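Long-range contact in organic hydroperoxide resistance protein (Deinococcus radiodurans, PDB 1USP), which probably protects the cell by reducing organic hydroperoxides with paired redox-active cysteines, as in other members of the OsmC/Ohr family: residues Glu97-Phe102 with Arg134-Glu139. Numbering follows the deposited sequence.
Sequences ELEGHF and RLKVRE. With GOL (glycerol), chain E.
L98 and G100 on strand 93-101 exchange backbone hydrogen bonds with R134, K136 and R138: the C-terminal strand 133-137 pairs in parallel along strand 93-101 and forms one edge of the mixed sheet of the OsmC/Ohr fold within the chain. L98 N donates to R134 O at 2.9 Å and L98 O accepts K136 N; G100 N then reaches K136 O, and G100 O takes R138 N at 2.9 Å just where the chain nears its end. CA-H...O contacts fill in between, E99 CA lying 3.2 Å from K136 O. On the helix-facing side, L98 CD1 rests against L135 CD2, and both leucines pack on F58 of helix 46-69, while V137 meets A110 of helix 107-120. The other face is charged. E97 OE2 faces two cations, K136 NZ at 3.4 Å in a weakly hydrogen-bonded salt bridge and R134 NH1 in a longer one; E97 OE2 lies well out of the R134 guanidinium plane, where no N-H points at it, so charge alone links that pair. K136, bent along its chain, lays CD over the R134 guanidinium face. E99 crosses R138 nearly at right angles: with CG anti to the backbone N (chi1 -176°), its OE2 comes 3.0 Å from R138 CD and forms a long salt bridge to NH1 at the guanidinium edge. Beyond the paired strands, glycerol, probably from the crystallisation liquor, takes a bond from F102 N through O3. H101 ND1 donates almost straight (166°) to R138 O at 3.1 Å, the oxygen lying in the imidazole plane but the nitrogen standing above the carbonyl plane.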
ATOM      1  N   GLU B  97       2.417  -3.705 -12.549  1.00 25.61           N
ATOM      2  CA  GLU B  97       2.740  -5.005 -13.115  1.00 26.86           C
ATOM      3  C   GLU B  97       3.115  -5.959 -11.975  1.00 25.85           C
ATOM      4  O   GLU B  97       3.982  -5.648 -11.159  1.00 26.45           O
ATOM      5  CB  GLU B  97       3.933  -4.902 -14.081  1.00 29.72           C
ATOM      6  CG  GLU B  97       4.369  -6.235 -14.681  1.00 33.81           C
ATOM      7  CD  GLU B  97       5.737  -6.160 -15.357  1.00 37.64           C
ATOM      8  OE1 GLU B  97       6.755  -6.537 -14.725  1.00 37.73           O
ATOM      9  OE2 GLU B  97       5.782  -5.723 -16.527  1.00 38.77           O
ATOM     10  N   LEU B  98       2.461  -7.113 -11.932  1.00 23.52           N
ATOM     11  CA  LEU B  98       2.763  -8.174 -10.987  1.00 23.46           C
ATOM     12  C   LEU B  98       3.301  -9.386 -11.740  1.00 24.08           C
ATOM     13  O   LEU B  98       2.647  -9.857 -12.652  1.00 25.55           O
ATOM     14  CB  LEU B  98       1.490  -8.602 -10.262  1.00 23.15           C
ATOM     15  CG  LEU B  98       0.744  -7.521  -9.486  1.00 23.57           C
ATOM     16  CD1 LEU B  98      -0.606  -8.048  -9.000  1.00 24.27           C
ATOM     17  CD2 LEU B  98       1.588  -7.074  -8.326  1.00 25.35           C
ATOM     18  N   GLU B  99       4.461  -9.891 -11.330  1.00 23.48           N
ATOM     19  CA  GLU B  99       5.118 -11.023 -11.980  1.00 25.52           C
ATOM     20  C   GLU B  99       5.450 -12.114 -10.973  1.00 23.89           C
ATOM     21  O   GLU B  99       6.229 -11.893 -10.054  1.00 23.51           O
ATOM     22  CB  GLU B  99       6.393 -10.553 -12.679  1.00 27.17           C
ATOM     23  CG  GLU B  99       7.102 -11.657 -13.460  1.00 32.55           C
ATOM     24  CD  GLU B  99       8.122 -11.104 -14.447  1.00 36.84           C
ATOM     25  OE1 GLU B  99       7.775 -10.195 -15.226  1.00 38.72           O
ATOM     26  OE2 GLU B  99       9.272 -11.568 -14.444  1.00 38.81           O
ATOM     27  N   GLY B 100       4.853 -13.285 -11.145  1.00 24.00           N
ATOM     28  CA  GLY B 100       5.078 -14.407 -10.262  1.00 23.82           C
ATOM     29  C   GLY B 100       5.997 -15.473 -10.825  1.00 24.25           C
ATOM     30  O   GLY B 100       5.952 -15.800 -12.013  1.00 24.91           O
ATOM     31  N   HIS B 101       6.831 -16.028  -9.966  1.00 24.69           N
ATOM     32  CA  HIS B 101       7.688 -17.143 -10.338  1.00 25.67           C
ATOM     33  C   HIS B 101       7.310 -18.316  -9.443  1.00 25.47           C
ATOM     34  O   HIS B 101       7.332 -18.192  -8.227  1.00 26.71           O
ATOM     35  CB  HIS B 101       9.149 -16.784 -10.154  1.00 25.84           C
ATOM     36  CG  HIS B 101      10.075 -17.929 -10.409  1.00 28.99           C
ATOM     37  ND1 HIS B 101      10.063 -18.644 -11.589  1.00 30.55           N
ATOM     38  CD2 HIS B 101      11.025 -18.500  -9.630  1.00 31.29           C
ATOM     39  CE1 HIS B 101      10.976 -19.598 -11.532  1.00 30.94           C
ATOM     40  NE2 HIS B 101      11.572 -19.536 -10.355  1.00 31.79           N
ATOM     41  N   PHE B 102       6.932 -19.432 -10.051  1.00 25.90           N
ATOM     42  CA  PHE B 102       6.464 -20.603  -9.322  1.00 27.47           C
ATOM     43  C   PHE B 102       7.307 -21.825  -9.707  1.00 30.15           C
ATOM     44  O   PHE B 102       6.943 -22.553 -10.620  1.00 30.15           O
ATOM     45  CB  PHE B 102       4.997 -20.856  -9.654  1.00 27.13           C
ATOM     46  CG  PHE B 102       4.098 -19.669  -9.399  1.00 27.73           C
ATOM     47  CD1 PHE B 102       3.842 -18.746 -10.406  1.00 28.45           C
ATOM     48  CD2 PHE B 102       3.506 -19.480  -8.158  1.00 28.47           C
ATOM     49  CE1 PHE B 102       3.006 -17.630 -10.182  1.00 27.31           C
ATOM     50  CE2 PHE B 102       2.667 -18.381  -7.931  1.00 27.02           C
ATOM     51  CZ  PHE B 102       2.421 -17.455  -8.954  1.00 26.18           C
ATOM     52  N   ARG B 134      -1.364  -5.473 -14.822  1.00 28.47           N
ATOM     53  CA  ARG B 134      -0.932  -6.508 -15.749  1.00 28.92           C
ATOM     54  C   ARG B 134      -0.294  -7.673 -14.991  1.00 27.01           C
ATOM     55  O   ARG B 134       0.621  -7.463 -14.210  1.00 25.69           O
ATOM     56  CB  ARG B 134       0.084  -5.893 -16.707  1.00 30.08           C
ATOM     57  CG  ARG B 134       0.484  -6.807 -17.815  1.00 31.17           C
ATOM     58  CD  ARG B 134       1.361  -6.157 -18.834  1.00 31.57           C
ATOM     59  NE  ARG B 134       1.994  -7.177 -19.673  1.00 30.75           N
ATOM     60  CZ  ARG B 134       3.243  -7.131 -20.118  1.00 31.07           C
ATOM     61  NH1 ARG B 134       4.060  -6.132 -19.781  1.00 30.94           N
ATOM     62  NH2 ARG B 134       3.690  -8.124 -20.885  1.00 30.87           N
ATOM     63  N   LEU B 135      -0.786  -8.887 -15.234  1.00 26.92           N
ATOM     64  CA  LEU B 135      -0.286 -10.117 -14.628  1.00 26.83           C
ATOM     65  C   LEU B 135       0.677 -10.864 -15.562  1.00 28.37           C
ATOM     66  O   LEU B 135       0.342 -11.134 -16.719  1.00 29.67           O
ATOM     67  CB  LEU B 135      -1.462 -11.048 -14.308  1.00 26.88           C
ATOM     68  CG  LEU B 135      -2.540 -10.511 -13.369  1.00 27.34           C
ATOM     69  CD1 LEU B 135      -3.559 -11.600 -13.035  1.00 28.30           C
ATOM     70  CD2 LEU B 135      -1.931  -9.926 -12.109  1.00 27.35           C
ATOM     71  N   LYS B 136       1.855 -11.200 -15.043  1.00 28.01           N
ATOM     72  CA  LYS B 136       2.900 -11.902 -15.787  1.00 28.97           C
ATOM     73  C   LYS B 136       3.432 -13.081 -14.982  1.00 27.98           C
ATOM     74  O   LYS B 136       3.459 -13.057 -13.755  1.00 23.87           O
ATOM     75  CB  LYS B 136       4.098 -11.000 -16.128  1.00 29.52           C
ATOM     76  CG  LYS B 136       3.793  -9.563 -16.494  1.00 33.02           C
ATOM     77  CD  LYS B 136       4.317  -9.192 -17.871  1.00 35.98           C
ATOM     78  CE  LYS B 136       5.813  -9.459 -18.065  1.00 37.92           C
ATOM     79  NZ  LYS B 136       6.541  -8.261 -18.625  1.00 38.35           N
ATOM     80  N   VAL B 137       3.862 -14.107 -15.710  1.00 28.72           N
ATOM     81  CA  VAL B 137       4.555 -15.248 -15.151  1.00 29.81           C
ATOM     82  C   VAL B 137       6.008 -15.236 -15.650  1.00 32.12           C
ATOM     83  O   VAL B 137       6.291 -14.933 -16.805  1.00 32.52           O
ATOM     84  CB  VAL B 137       3.860 -16.565 -15.555  1.00 30.36           C
ATOM     85  CG1 VAL B 137       4.730 -17.764 -15.208  1.00 31.47           C
ATOM     86  CG2 VAL B 137       2.508 -16.692 -14.863  1.00 30.43           C
ATOM     87  N   ARG B 138       6.906 -15.627 -14.764  1.00 33.61           N
ATOM     88  CA  ARG B 138       8.339 -15.568 -14.969  1.00 35.95           C
ATOM     89  C   ARG B 138       8.893 -16.981 -15.046  1.00 36.76           C
ATOM     90  O   ARG B 138       8.589 -17.809 -14.195  1.00 35.51           O
ATOM     91  CB  ARG B 138       8.932 -14.869 -13.759  1.00 37.24           C
ATOM     92  CG  ARG B 138      10.438 -14.847 -13.638  1.00 39.51           C
ATOM     93  CD  ARG B 138      10.886 -13.584 -12.955  1.00 41.93           C
ATOM     94  NE  ARG B 138      11.391 -13.756 -11.604  1.00 45.16           N
ATOM     95  CZ  ARG B 138      11.477 -12.765 -10.710  1.00 45.28           C
ATOM     96  NH1 ARG B 138      11.054 -11.534 -10.999  1.00 44.85           N
ATOM     97  NH2 ARG B 138      11.971 -13.013  -9.507  1.00 45.99           N
ATOM     98  N   GLU B 139       9.716 -17.236 -16.057  1.00 39.58           N
ATOM     99  CA  GLU B 139      10.343 -18.543 -16.259  1.00 41.91           C
ATOM    100  C   GLU B 139      11.387 -18.866 -15.189  1.00 41.47           C
ATOM    101  O   GLU B 139      12.230 -18.033 -14.818  1.00 40.41           O
ATOM    102  CB  GLU B 139      10.980 -18.635 -17.655  1.00 43.86           C
ATOM    103  CG  GLU B 139      10.109 -19.369 -18.668  1.00 47.88           C
ATOM    104  CD  GLU B 139      10.281 -20.872 -18.593  1.00 51.39           C
ATOM    105  OE1 GLU B 139       9.396 -21.559 -18.045  1.00 53.25           O
ATOM    106  OE2 GLU B 139      11.315 -21.366 -19.072  1.00 53.38           O
ATOM    107  OXT GLU B 139      11.387 -19.997 -14.696  1.00 42.78           O
TER
HETATM  108  C1  GOL E1140       8.707 -21.357 -13.874  1.00 42.83           C
HETATM  109  O1  GOL E1140       9.383 -22.586 -13.867  1.00 43.50           O
HETATM  110  C2  GOL E1140       7.215 -21.630 -13.893  1.00 41.69           C
HETATM  111  O2  GOL E1140       6.853 -22.020 -15.196  1.00 43.08           O
HETATM  112  C3  GOL E1140       6.350 -20.447 -13.465  1.00 38.98           C
HETATM  113  O3  GOL E1140       7.111 -19.389 -12.948  1.00 36.94           O